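Local coordinates for L-isoleucine-4-hydroxylase (Bacillus thuringiensis, PDB 6LNH), which catalyses the iron(II)- and 2-oxoglutarate-dependent 4-hydroxylation of L-isoleucine to (4S)-4-hydroxy-L-isoleucine, and also acts on several related amino acids, at residues C[24-29]-C[136-141]; C[176-181]-C[212-217]. One frame throughout, in Å; residues are numbered along the deposited sequence.

Contact 1 (C[24-29]-C[136-141])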
loop_
_atom_site.group_PDB
_atom_site.type_symbol
_atom_site.label_atom_id
_atom_site.label_comp_id
_atom_site.label_asym_id
_atom_site.label_seq_id
_atom_site.Cartn_x
_atom_site.Cartn_y
_atom_site.Cartn_z
ATOM N N HIS C 24 3.862 6.260 -32.714
ATOM C CA HIS C 24 4.727 7.453 -32.908
ATOM C C HIS C 24 5.393 7.822 -31.578
ATOM O O HIS C 24 6.597 8.122 -31.594
ATOM C CB HIS C 24 3.929 8.617 -33.507
ATOM C CG HIS C 24 4.757 9.832 -33.762
ATOM N ND1 HIS C 24 5.743 10.245 -32.891
ATOM C CD2 HIS C 24 4.752 10.720 -34.780
ATOM C CE1 HIS C 24 6.311 11.338 -33.360
ATOM N NE2 HIS C 24 5.721 11.650 -34.519
ATOM N N GLU C 25 4.637 7.794 -30.476
ATOM C CA GLU C 25 5.220 8.123 -29.178
ATOM C C GLU C 25 6.282 7.109 -28.778
ATOM O O GLU C 25 7.355 7.482 -28.288
ATOM C CB GLU C 25 4.135 8.210 -28.102
ATOM C CG GLU C 25 4.678 8.676 -26.756
ATOM C CD GLU C 25 3.594 8.977 -25.738
ATOM O OE1 GLU C 25 2.399 8.800 -26.059
ATOM O OE2 GLU C 25 3.942 9.398 -24.614
ATOM N N PHE C 26 5.997 5.822 -28.972
ATOM C CA PHE C 26 6.970 4.783 -28.652
ATOM C C PHE C 26 8.256 4.971 -29.448
ATOM O O PHE C 26 9.358 4.813 -28.910
ATOM C CB PHE C 26 6.364 3.405 -28.920
ATOM C CG PHE C 26 7.369 2.288 -28.947
ATOM C CD1 PHE C 26 8.025 1.899 -27.791
ATOM C CD2 PHE C 26 7.652 1.621 -30.127
ATOM C CE1 PHE C 26 8.946 0.865 -27.811
ATOM C CE2 PHE C 26 8.572 0.590 -30.155
ATOM C CZ PHE C 26 9.219 0.211 -28.996
ATOM N N GLU C 27 8.133 5.313 -30.732
ATOM C CA GLU C 27 9.311 5.461 -31.581
ATOM C C GLU C 27 10.173 6.654 -31.185
ATOM O O GLU C 27 11.405 6.586 -31.272
ATOM C CB GLU C 27 8.872 5.573 -33.037
ATOM C CG GLU C 27 8.413 4.245 -33.582
ATOM C CD GLU C 27 7.979 4.299 -35.026
ATOM O OE1 GLU C 27 7.579 5.382 -35.502
ATOM O OE2 GLU C 27 8.057 3.246 -35.691
ATOM N N SER C 28 9.559 7.758 -30.753
ATOM C CA SER C 28 10.351 8.920 -30.361
ATOM C C SER C 28 10.910 8.768 -28.949
ATOM O O SER C 28 12.005 9.265 -28.655
ATOM C CB SER C 28 9.521 10.202 -30.479
ATOM O OG SER C 28 8.924 10.550 -29.247
ATOM N N LYS C 29 10.174 8.087 -28.067
ATOM C CA LYS C 29 10.590 7.944 -26.677
ATOM C C LYS C 29 11.380 6.670 -26.407
ATOM O O LYS C 29 12.226 6.661 -25.505
ATOM C CB LYS C 29 9.363 7.970 -25.764
ATOM C CG LYS C 29 9.156 9.270 -25.003
ATOM C CD LYS C 29 7.750 9.346 -24.425
ATOM C CE LYS C 29 7.333 8.008 -23.822
ATOM N NZ LYS C 29 6.038 8.079 -23.091
ATOM N N THR C 136 5.360 -0.249 -36.332
ATOM C CA THR C 136 6.552 0.538 -36.080
ATOM C C THR C 136 7.496 0.432 -37.276
ATOM O O THR C 136 7.470 -0.544 -38.029
ATOM C CB THR C 136 7.254 0.060 -34.804
ATOM O OG1 THR C 136 7.822 -1.235 -35.021
ATOM C CG2 THR C 136 6.271 -0.026 -33.647
ATOM N N ASN C 137 8.343 1.450 -37.439
ATOM C CA ASN C 137 9.455 1.382 -38.384
ATOM C C ASN C 137 10.631 0.572 -37.848
ATOM O O ASN C 137 11.601 0.353 -38.584
ATOM C CB ASN C 137 9.896 2.791 -38.818
ATOM C CG ASN C 137 10.380 3.663 -37.666
ATOM O OD1 ASN C 137 10.650 3.186 -36.565
ATOM N ND2 ASN C 137 10.488 4.964 -37.926
ATOM N N ILE C 138 10.570 0.141 -36.585
ATOM C CA ILE C 138 11.654 -0.633 -35.987
ATOM C C ILE C 138 11.725 -2.032 -36.591
ATOM O O ILE C 138 12.816 -2.554 -36.850
ATOM C CB ILE C 138 11.511 -0.695 -34.452
ATOM C CG1 ILE C 138 11.618 0.690 -33.806
ATOM C CG2 ILE C 138 12.578 -1.583 -33.854
ATOM C CD1 ILE C 138 10.362 1.482 -33.801
ATOM N N ILE C 139 10.579 -2.660 -36.830
ATOM C CA ILE C 139 10.545 -4.045 -37.284
ATOM C C ILE C 139 10.577 -4.045 -38.804
ATOM O O ILE C 139 9.692 -3.482 -39.460
ATOM C CB ILE C 139 9.302 -4.776 -36.752
ATOM C CG1 ILE C 139 9.462 -5.077 -35.260
ATOM C CG2 ILE C 139 9.050 -6.061 -37.536
ATOM C CD1 ILE C 139 10.489 -6.144 -34.951
ATOM N N ASP C 140 11.607 -4.672 -39.364
ATOM C CA ASP C 140 11.765 -4.756 -40.807
ATOM C C ASP C 140 10.888 -5.892 -41.313
ATOM O O ASP C 140 11.165 -7.069 -41.058
ATOM C CB ASP C 140 13.240 -4.961 -41.145
ATOM C CG ASP C 140 13.475 -5.298 -42.600
ATOM O OD1 ASP C 140 12.814 -4.702 -43.478
ATOM O OD2 ASP C 140 14.349 -6.150 -42.862
ATOM N N LYS C 141 9.838 -5.533 -42.049
ATOM C CA LYS C 141 8.865 -6.469 -42.597
ATOM C C LYS C 141 9.437 -7.328 -43.713
ATOM O O LYS C 141 8.700 -8.127 -44.302
ATOM C CB LYS C 141 7.635 -5.702 -43.087
ATOM C CG LYS C 141 6.510 -5.621 -42.063
ATOM C CD LYS C 141 6.998 -5.058 -40.732
ATOM C CE LYS C 141 6.650 -3.589 -40.570
ATOM N NZ LYS C 141 7.102 -3.041 -39.250
#

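Contact 2 (C[176-181]-C[212-217])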
loop_
_atom_site.group_PDB
_atom_site.type_symbol
_atom_site.label_atom_id
_atom_site.label_comp_id
_atom_site.label_asym_id
_atom_site.label_seq_id
_atom_site.Cartn_x
_atom_site.Cartn_y
_atom_site.Cartn_z
ATOM N N VAL C 176 11.790 -5.162 -30.010
ATOM C CA VAL C 176 10.521 -4.745 -29.419
ATOM C C VAL C 176 10.079 -5.808 -28.424
ATOM O O VAL C 176 9.973 -6.988 -28.776
ATOM C CB VAL C 176 9.426 -4.519 -30.480
ATOM C CG1 VAL C 176 8.136 -4.047 -29.817
ATOM C CG2 VAL C 176 9.878 -3.513 -31.529
ATOM N N VAL C 177 9.816 -5.387 -27.186
ATOM C CA VAL C 177 9.415 -6.284 -26.109
ATOM C C VAL C 177 8.191 -5.701 -25.416
ATOM O O VAL C 177 8.176 -4.514 -25.070
ATOM C CB VAL C 177 10.560 -6.502 -25.098
ATOM C CG1 VAL C 177 10.044 -7.174 -23.830
ATOM C CG2 VAL C 177 11.673 -7.323 -25.726
ATOM N N PHE C 178 7.171 -6.533 -25.212
ATOM C CA PHE C 178 5.975 -6.159 -24.465
ATOM C C PHE C 178 6.017 -6.827 -23.094
ATOM O O PHE C 178 6.135 -8.054 -23.003
ATOM C CB PHE C 178 4.705 -6.570 -25.213
ATOM C CG PHE C 178 4.388 -5.709 -26.404
ATOM C CD1 PHE C 178 5.104 -5.832 -27.582
ATOM C CD2 PHE C 178 3.356 -4.788 -26.347
ATOM C CE1 PHE C 178 4.805 -5.040 -28.679
ATOM C CE2 PHE C 178 3.053 -3.994 -27.438
ATOM C CZ PHE C 178 3.780 -4.119 -28.605
ATOM N N LEU C 179 5.916 -6.023 -22.037
ATOM C CA LEU C 179 5.837 -6.507 -20.661
ATOM C C LEU C 179 4.400 -6.342 -20.176
ATOM O O LEU C 179 3.920 -5.214 -20.020
ATOM C CB LEU C 179 6.819 -5.744 -19.772
ATOM C CG LEU C 179 6.853 -6.056 -18.275
ATOM C CD1 LEU C 179 7.132 -7.515 -18.061
ATOM C CD2 LEU C 179 7.908 -5.215 -17.575
ATOM N N HIS C 180 3.715 -7.459 -19.937
ATOM C CA HIS C 180 2.353 -7.458 -19.416
ATOM C C HIS C 180 2.363 -8.023 -18.002
ATOM O O HIS C 180 2.738 -9.182 -17.797
ATOM C CB HIS C 180 1.414 -8.273 -20.308
ATOM C CG HIS C 180 1.486 -7.909 -21.758
ATOM N ND1 HIS C 180 0.838 -6.812 -22.284
ATOM C CD2 HIS C 180 2.126 -8.500 -22.793
ATOM C CE1 HIS C 180 1.079 -6.741 -23.581
ATOM N NE2 HIS C 180 1.857 -7.754 -23.915
ATOM N N LEU C 181 1.952 -7.209 -17.033
ATOM C CA LEU C 181 1.740 -7.709 -15.682
ATOM C C LEU C 181 0.515 -8.614 -15.647
ATOM O O LEU C 181 -0.567 -8.232 -16.103
ATOM C CB LEU C 181 1.573 -6.547 -14.705
ATOM C CG LEU C 181 1.355 -6.908 -13.236
ATOM C CD1 LEU C 181 2.535 -7.696 -12.687
ATOM C CD2 LEU C 181 1.116 -5.652 -12.417
ATOM N N LEU C 212 -2.788 -6.753 -16.313
ATOM C CA LEU C 212 -2.816 -6.356 -17.747
ATOM C C LEU C 212 -2.225 -4.958 -17.930
ATOM O O LEU C 212 -2.360 -4.418 -19.036
ATOM C CB LEU C 212 -4.191 -6.536 -18.402
ATOM C CG LEU C 212 -4.811 -7.917 -18.221
ATOM C CD1 LEU C 212 -6.168 -7.993 -18.896
ATOM C CD2 LEU C 212 -3.882 -8.992 -18.759
ATOM N N GLU C 213 -1.575 -4.403 -16.896
ATOM C CA GLU C 213 -0.866 -3.116 -17.111
ATOM C C GLU C 213 0.311 -3.465 -18.025
ATOM O O GLU C 213 0.942 -4.513 -17.805
ATOM C CB GLU C 213 -0.492 -2.441 -15.792
ATOM C CG GLU C 213 -1.583 -1.520 -15.279
ATOM C CD GLU C 213 -1.178 -0.585 -14.153
ATOM O OE1 GLU C 213 -0.785 -1.085 -13.086
ATOM O OE2 GLU C 213 -1.263 0.641 -14.349
ATOM N N THR C 214 0.618 -2.602 -18.982
ATOM C CA THR C 214 1.581 -3.004 -19.999
ATOM C C THR C 214 2.640 -1.931 -20.211
ATOM O O THR C 214 2.346 -0.731 -20.167
ATOM C CB THR C 214 0.851 -3.313 -21.322
ATOM O OG1 THR C 214 0.031 -4.476 -21.150
ATOM C CG2 THR C 214 1.834 -3.563 -22.456
ATOM N N LEU C 215 3.873 -2.379 -20.444
ATOM C CA LEU C 215 5.005 -1.521 -20.764
ATOM C C LEU C 215 5.737 -2.121 -21.954
ATOM O O LEU C 215 6.077 -3.309 -21.941
ATOM C CB LEU C 215 5.956 -1.390 -19.572
ATOM C CG LEU C 215 6.969 -0.246 -19.565
ATOM C CD1 LEU C 215 7.855 -0.410 -18.349
ATOM C CD2 LEU C 215 7.801 -0.211 -20.840
ATOM N N VAL C 216 5.963 -1.312 -22.985
ATOM C CA VAL C 216 6.654 -1.744 -24.195
ATOM C C VAL C 216 8.028 -1.078 -24.247
ATOM O O VAL C 216 8.156 0.124 -23.983
ATOM C CB VAL C 216 5.804 -1.455 -25.449
ATOM C CG1 VAL C 216 4.355 -1.842 -25.183
ATOM C CG2 VAL C 216 5.880 -0.011 -25.865
ATOM N N PHE C 217 9.061 -1.871 -24.529
ATOM C CA PHE C 217 10.439 -1.398 -24.588
ATOM C C PHE C 217 10.993 -1.481 -26.003
ATOM O O PHE C 217 10.781 -2.473 -26.706
ATOM C CB PHE C 217 11.370 -2.210 -23.682
ATOM C CG PHE C 217 10.936 -2.294 -22.253
ATOM C CD1 PHE C 217 10.858 -1.160 -21.463
ATOM C CD2 PHE C 217 10.656 -3.523 -21.681
ATOM C CE1 PHE C 217 10.480 -1.250 -20.135
ATOM C CE2 PHE C 217 10.276 -3.621 -20.359
ATOM C CZ PHE C 217 10.187 -2.483 -19.585
#

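Contact 1 (C[24-29]-C[136-141])
Glu27 reaches from helix 19-29 to the backbone of Asn137, whose N-H points at OE2 nearly along the C-O axis of the carboxylate. The N-H...O angle is 161°, and the distance of 2.5 Å from Asn137 N to Glu27 OE2 is so short that its exact value is doubtful. With CG of Asn137 lodged between its own backbone N and carbonyl carbon (chi1 61°), the side-chain amide turns back beside the same carboxylate, the two planes being 21° apart. This sets OD1 of Asn137 2.7 Å from OE2 of Glu27; both are acceptors, so the approach is no bond and its closeness is doubtful. The extended Glu27 side chain also slides past Ile138, its CG lying 3.4 Å from CD1. From the preceding residue, the ring of Phe26 takes the apolar share: CD2 is 4.1 Å from Thr136 CG2, and CE2 is 4.2 Å from Ile138 CD1. Phe26 is buried beneath the helix, against Leu32 of the edge strand 31-34. Helix 19-29 lies over the large sheet of the double-stranded beta-helix, the fold of 2-oxoglutarate dioxygenases, and meets there the loop between helix 120-134 and strand 145-156. That loop is shaped by its own polar groups. Thr136 OG1 bonds to Ala133 O near the end of helix 120-134, while Lys141 curls its chain back so that NZ bonds to Thr136 O (2.8 Å) and Ile139 O (2.6 Å), with Phe134 O as a third carbonyl. Between these two residues, Ile138 and Ile139 pack on Pro175.

Contact 2 (C[176-181]-C[212-217])
Phe178 and Val216 lie side by side, pointing the same way from neighbouring antiparallel strands of the large sheet in the double-stranded beta-helix. CB of Val216 sits over one face of the ring, 4.2 Å above its plane and offset toward the rim, and its CG1 presses to 3.3 Å from Phe178 CD2. Phe132 of helix 120-134 makes an edge-to-face contact with the same ring. On the other face of the sheet the side chains cross instead: Leu179 brings CD2 to the edge of the Phe217 ring, 4.0 Å from CE2, and Val177 CG1 meets that edge too. This is the iron side, where Phe217 stacks on the metal ligand His223 and Val177 touches Asp172. Val177-Phe217 and Leu179-Leu215 are the hydrogen-bonded pairs; beyond them Leu181 N to Glu213 O and Leu212 N to Leu181 O carry the pairing into the loop. At the non-hydrogen-bonded pair His180-Thr214, the imidazole is gripped at both nitrogens. NE2 bonds to Asp129 OD2. With OG1 of Thr214 anti to the carbonyl carbon (chi1 -67°), His180 ND1 is hydrogen-bonded to Thr214 OG1, which lies at the ring edge at 2.7 Å, and either atom could be the donor.

How the contacts relate
The two contacts follow in series along the chain, contact 1 closing before contact 2 opens, and their centres are 15 Å apart. Contact 2 lies near the middle of the chain, in the large sheet; contact 1 lies farther out, where helix 19-29 packs on that sheet. Phe26 joins them, its CD1 3.5 Å from Val216 CG2, and so do Ile138 and Ile139, which pack on Val176. Strand 31-34, which follows the helix, pairs with strand 214-218. The Val216 face is covered jointly, by helix 19-29 at Val216 and by helix 120-134 at Phe178 and His180, while the face bearing Val177 and Phe217 looks to the iron.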